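Local coordinates for immunoreactive 84kD antigen PG93 (Porphyromonas gingivalis, PDB 5M11), which is an essential bacterial surface component of the type-IX secretion system and binds calcium and zinc ions, at residues I691-T705 and S734-S746. Residues are numbered along the deposited sequence; the frame is centred on the assembly and turned at random.
Sequences IAGLQAGCSVKITDT and SGVYAVAVYDPVS. With CA (calcium ion), chain K.
Val739 and Ile691 meet tip to tip between two sheets of a C-terminal beta-sandwich domain, while strand 735-742 pairs antiparallel with strand 699-703. Six backbone hydrogen bonds join Ser699, Lys701 and Thr703 to Tyr742, Ala740 and Ala738, the straightest running from Ala740 N to Lys701 O (2.9 Å, 177°). Val700, Ile702, Val739 and Val741 share the face turned to strand 689-692 and the loop after it.

From its CB, 4.0 Å from Ser699 O, Val741 branches to two methyls: CG1, anti to the backbone N (chi1 -177°), reaches Leu694 CD2 and also touches Cys698 SG, 3.8 Å away. CG2 meets the same Leu694 CD2 at 3.7 Å and runs beside Val700 CG2, the two valines pointing the same way. Val739 spreads likewise, CG1 against Val700 CG1 and CG2 against Ile691 CD1 (3.6 Å), with Val676 of strand 675-677 packing nearby.

On the other face Lys701 CG rests on Ala740 CB (3.7 Å), and its bent chain brings NZ to Gln712 and, weakly, to Ser699 OG. At the far end of the pairing, Thr705 OG1 donates to Val736 O. Beside Cys698, whose SG abuts Asp743 CB, Asp743 OD2 binds calcium at 2.7 Å together with Glu670. Dispersion between branched side chains thus holds the two layers together, while the ionic Asp743-calcium-Glu670 bridge adds a cross-link that probably depends on bound calcium.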
loop_
_atom_site.group_PDB
_atom_site.type_symbol
_atom_site.label_atom_id
_atom_site.label_comp_id
_atom_site.label_asym_id
_atom_site.label_seq_id
_atom_site.Cartn_x
_atom_site.Cartn_y
_atom_site.Cartn_z
ATOM N N ILE A 691 -23.143 -5.786 -18.912
ATOM C CA ILE A 691 -22.659 -7.095 -19.360
ATOM C C ILE A 691 -21.444 -7.349 -18.530
ATOM O O ILE A 691 -20.558 -6.500 -18.511
ATOM C CB ILE A 691 -22.368 -7.235 -20.894
ATOM C CG1 ILE A 691 -23.529 -6.698 -21.800
ATOM C CG2 ILE A 691 -21.992 -8.677 -21.260
ATOM C CD1 ILE A 691 -24.919 -7.190 -21.507
ATOM N N ALA A 692 -21.417 -8.456 -17.789
ATOM C CA ALA A 692 -20.281 -8.760 -16.927
ATOM C C ALA A 692 -19.796 -10.200 -17.141
ATOM O O ALA A 692 -20.417 -10.945 -17.907
ATOM C CB ALA A 692 -20.651 -8.514 -15.475
ATOM N N GLY A 693 -18.659 -10.543 -16.519
ATOM C CA GLY A 693 -18.004 -11.840 -16.656
ATOM C C GLY A 693 -17.364 -12.062 -18.020
ATOM O O GLY A 693 -17.055 -13.204 -18.377
ATOM N N LEU A 694 -17.139 -10.975 -18.786
ATOM C CA LEU A 694 -16.538 -11.012 -20.112
ATOM C C LEU A 694 -15.033 -11.201 -20.065
ATOM O O LEU A 694 -14.450 -11.332 -18.985
ATOM C CB LEU A 694 -16.832 -9.697 -20.866
ATOM C CG LEU A 694 -18.257 -9.387 -21.271
ATOM C CD1 LEU A 694 -18.355 -7.993 -21.691
ATOM C CD2 LEU A 694 -18.693 -10.229 -22.413
ATOM N N GLN A 695 -14.404 -11.186 -21.257
ATOM C CA GLN A 695 -12.959 -11.280 -21.478
ATOM C C GLN A 695 -12.586 -10.112 -22.378
ATOM O O GLN A 695 -13.298 -9.878 -23.337
ATOM C CB GLN A 695 -12.601 -12.641 -22.116
ATOM C CG GLN A 695 -11.175 -13.117 -21.859
ATOM C CD GLN A 695 -11.026 -13.837 -20.539
ATOM O OE1 GLN A 695 -11.207 -15.053 -20.436
ATOM N NE2 GLN A 695 -10.654 -13.111 -19.503
ATOM N N ALA A 696 -11.554 -9.326 -22.039
ATOM C CA ALA A 696 -11.135 -8.167 -22.832
ATOM C C ALA A 696 -10.714 -8.596 -24.229
ATOM O O ALA A 696 -9.991 -9.580 -24.371
ATOM C CB ALA A 696 -10.004 -7.439 -22.135
ATOM N N GLY A 697 -11.221 -7.887 -25.236
ATOM C CA GLY A 697 -10.984 -8.154 -26.656
ATOM C C GLY A 697 -12.134 -8.855 -27.368
ATOM O O GLY A 697 -12.053 -9.131 -28.568
ATOM N N CYS A 698 -13.222 -9.136 -26.632
ATOM C CA CYS A 698 -14.396 -9.842 -27.121
ATOM C C CYS A 698 -15.303 -8.932 -27.908
ATOM O O CYS A 698 -15.474 -7.765 -27.554
ATOM C CB CYS A 698 -15.158 -10.466 -25.955
ATOM S SG CYS A 698 -14.615 -12.136 -25.505
ATOM N N SER A 699 -15.954 -9.493 -28.931
ATOM C CA SER A 699 -16.983 -8.790 -29.662
ATOM C C SER A 699 -18.271 -8.958 -28.858
ATOM O O SER A 699 -18.562 -10.069 -28.411
ATOM C CB SER A 699 -17.122 -9.351 -31.069
ATOM O OG SER A 699 -18.242 -8.773 -31.724
ATOM N N VAL A 700 -18.996 -7.862 -28.601
ATOM C CA VAL A 700 -20.246 -7.901 -27.833
ATOM C C VAL A 700 -21.284 -7.156 -28.654
ATOM O O VAL A 700 -21.091 -5.968 -28.925
ATOM C CB VAL A 700 -20.094 -7.352 -26.368
ATOM C CG1 VAL A 700 -21.428 -7.342 -25.624
ATOM C CG2 VAL A 700 -19.063 -8.153 -25.580
ATOM N N LYS A 701 -22.347 -7.865 -29.097
ATOM C CA LYS A 701 -23.425 -7.262 -29.905
ATOM C C LYS A 701 -24.818 -7.616 -29.345
ATOM O O LYS A 701 -25.084 -8.772 -28.998
ATOM C CB LYS A 701 -23.314 -7.609 -31.408
ATOM C CG LYS A 701 -23.555 -9.073 -31.789
ATOM C CD LYS A 701 -23.159 -9.383 -33.232
ATOM C CE LYS A 701 -21.817 -10.065 -33.341
ATOM N NZ LYS A 701 -20.700 -9.142 -33.023
ATOM N N ILE A 702 -25.683 -6.592 -29.225
ATOM C CA ILE A 702 -27.036 -6.719 -28.689
ATOM C C ILE A 702 -28.041 -6.692 -29.838
ATOM O O ILE A 702 -28.026 -5.766 -30.651
ATOM C CB ILE A 702 -27.328 -5.624 -27.618
ATOM C CG1 ILE A 702 -26.239 -5.625 -26.512
ATOM C CG2 ILE A 702 -28.731 -5.797 -27.014
ATOM C CD1 ILE A 702 -26.103 -4.363 -25.713
ATOM N N THR A 703 -28.898 -7.726 -29.915
ATOM C CA THR A 703 -29.934 -7.849 -30.950
ATOM C C THR A 703 -31.315 -8.102 -30.369
ATOM O O THR A 703 -31.441 -8.686 -29.287
ATOM C CB THR A 703 -29.635 -8.999 -31.931
ATOM O OG1 THR A 703 -29.736 -10.257 -31.262
ATOM C CG2 THR A 703 -28.312 -8.853 -32.647
ATOM N N ASP A 704 -32.354 -7.744 -31.142
ATOM C CA ASP A 704 -33.741 -8.031 -30.787
ATOM C C ASP A 704 -34.023 -9.496 -31.154
ATOM O O ASP A 704 -33.154 -10.152 -31.753
ATOM C CB ASP A 704 -34.720 -7.050 -31.474
ATOM C CG ASP A 704 -34.695 -6.981 -32.996
ATOM O OD1 ASP A 704 -33.869 -7.682 -33.615
ATOM O OD2 ASP A 704 -35.484 -6.200 -33.566
ATOM N N THR A 705 -35.221 -10.010 -30.806
ATOM C CA THR A 705 -35.583 -11.404 -31.085
ATOM C C THR A 705 -35.525 -11.676 -32.602
ATOM O O THR A 705 -35.228 -12.807 -32.993
ATOM C CB THR A 705 -36.928 -11.775 -30.462
ATOM O OG1 THR A 705 -37.191 -10.922 -29.343
ATOM C CG2 THR A 705 -36.971 -13.228 -30.014
ATOM N N SER A 734 -40.242 -3.073 -24.770
ATOM C CA SER A 734 -40.233 -4.310 -23.986
ATOM C C SER A 734 -39.876 -5.483 -24.902
ATOM O O SER A 734 -39.977 -5.360 -26.127
ATOM C CB SER A 734 -41.586 -4.538 -23.319
ATOM O OG SER A 734 -41.921 -3.450 -22.477
ATOM N N GLY A 735 -39.436 -6.588 -24.315
ATOM C CA GLY A 735 -39.068 -7.773 -25.073
ATOM C C GLY A 735 -37.843 -8.472 -24.546
ATOM O O GLY A 735 -37.304 -8.100 -23.495
ATOM N N VAL A 736 -37.419 -9.514 -25.276
ATOM C CA VAL A 736 -36.259 -10.329 -24.945
ATOM C C VAL A 736 -35.154 -9.937 -25.897
ATOM O O VAL A 736 -35.317 -10.024 -27.116
ATOM C CB VAL A 736 -36.585 -11.843 -24.964
ATOM C CG1 VAL A 736 -35.328 -12.691 -25.089
ATOM C CG2 VAL A 736 -37.362 -12.236 -23.714
ATOM N N TYR A 737 -34.056 -9.449 -25.332
ATOM C CA TYR A 737 -32.899 -8.994 -26.093
ATOM C C TYR A 737 -31.776 -10.000 -25.904
ATOM O O TYR A 737 -31.849 -10.835 -24.992
ATOM C CB TYR A 737 -32.512 -7.552 -25.677
ATOM C CG TYR A 737 -33.602 -6.557 -26.036
ATOM C CD1 TYR A 737 -33.616 -5.928 -27.275
ATOM C CD2 TYR A 737 -34.679 -6.327 -25.176
ATOM C CE1 TYR A 737 -34.649 -5.070 -27.639
ATOM C CE2 TYR A 737 -35.725 -5.481 -25.537
ATOM C CZ TYR A 737 -35.705 -4.857 -26.772
ATOM O OH TYR A 737 -36.714 -4.011 -27.150
ATOM N N ALA A 738 -30.795 -9.992 -26.813
ATOM C CA ALA A 738 -29.722 -10.971 -26.768
ATOM C C ALA A 738 -28.374 -10.328 -26.904
ATOM O O ALA A 738 -28.189 -9.374 -27.660
ATOM C CB ALA A 738 -29.905 -12.003 -27.860
ATOM N N VAL A 739 -27.419 -10.894 -26.169
ATOM C CA VAL A 739 -26.023 -10.491 -26.109
ATOM C C VAL A 739 -25.194 -11.631 -26.708
ATOM O O VAL A 739 -25.149 -12.746 -26.155
ATOM C CB VAL A 739 -25.634 -10.164 -24.641
ATOM C CG1 VAL A 739 -24.200 -9.665 -24.541
ATOM C CG2 VAL A 739 -26.600 -9.150 -24.039
ATOM N N ALA A 740 -24.595 -11.359 -27.879
ATOM C CA ALA A 740 -23.732 -12.309 -28.566
ATOM C C ALA A 740 -22.297 -11.910 -28.318
ATOM O O ALA A 740 -21.885 -10.799 -28.672
ATOM C CB ALA A 740 -24.046 -12.341 -30.045
ATOM N N VAL A 741 -21.560 -12.794 -27.629
ATOM C CA VAL A 741 -20.160 -12.582 -27.265
ATOM C C VAL A 741 -19.284 -13.530 -28.058
ATOM O O VAL A 741 -19.392 -14.738 -27.905
ATOM C CB VAL A 741 -19.887 -12.716 -25.737
ATOM C CG1 VAL A 741 -18.432 -12.405 -25.414
ATOM C CG2 VAL A 741 -20.821 -11.826 -24.923
ATOM N N TYR A 742 -18.392 -12.978 -28.874
ATOM C CA TYR A 742 -17.455 -13.779 -29.645
ATOM C C TYR A 742 -16.014 -13.355 -29.358
ATOM O O TYR A 742 -15.678 -12.174 -29.490
ATOM C CB TYR A 742 -17.756 -13.688 -31.151
ATOM C CG TYR A 742 -16.757 -14.422 -32.022
ATOM C CD1 TYR A 742 -16.792 -15.810 -32.140
ATOM C CD2 TYR A 742 -15.779 -13.731 -32.730
ATOM C CE1 TYR A 742 -15.879 -16.492 -32.944
ATOM C CE2 TYR A 742 -14.858 -14.402 -33.533
ATOM C CZ TYR A 742 -14.910 -15.783 -33.634
ATOM O OH TYR A 742 -14.009 -16.447 -34.433
ATOM N N ASP A 743 -15.160 -14.322 -28.991
ATOM C CA ASP A 743 -13.754 -14.008 -28.797
ATOM C C ASP A 743 -13.005 -14.452 -30.068
ATOM O O ASP A 743 -13.121 -15.614 -30.478
ATOM C CB ASP A 743 -13.163 -14.575 -27.479
ATOM C CG ASP A 743 -12.751 -16.032 -27.420
ATOM O OD1 ASP A 743 -13.545 -16.893 -27.857
ATOM O OD2 ASP A 743 -11.697 -16.318 -26.827
ATOM N N PRO A 744 -12.328 -13.505 -30.765
ATOM C CA PRO A 744 -11.649 -13.874 -32.032
ATOM C C PRO A 744 -10.515 -14.890 -31.854
ATOM O O PRO A 744 -10.273 -15.693 -32.762
ATOM C CB PRO A 744 -11.119 -12.541 -32.575
ATOM C CG PRO A 744 -11.179 -11.580 -31.441
ATOM C CD PRO A 744 -12.159 -12.072 -30.435
ATOM N N VAL A 745 -9.869 -14.876 -30.663
ATOM C CA VAL A 745 -8.734 -15.703 -30.234
ATOM C C VAL A 745 -9.058 -17.221 -30.130
ATOM O O VAL A 745 -8.290 -18.025 -30.674
ATOM C CB VAL A 745 -8.131 -15.184 -28.904
ATOM C CG1 VAL A 745 -7.009 -14.192 -29.174
ATOM C CG2 VAL A 745 -9.200 -14.563 -27.998
ATOM N N SER A 746 -10.159 -17.613 -29.431
ATOM C CA SER A 746 -10.554 -19.026 -29.256
ATOM C C SER A 746 -11.532 -19.521 -30.340
ATOM O O SER A 746 -11.707 -20.738 -30.482
ATOM C CB SER A 746 -11.169 -19.246 -27.873
ATOM O OG SER A 746 -12.092 -20.324 -27.823
HETATM CA CA CA K . -9.858 -16.247 -24.896
#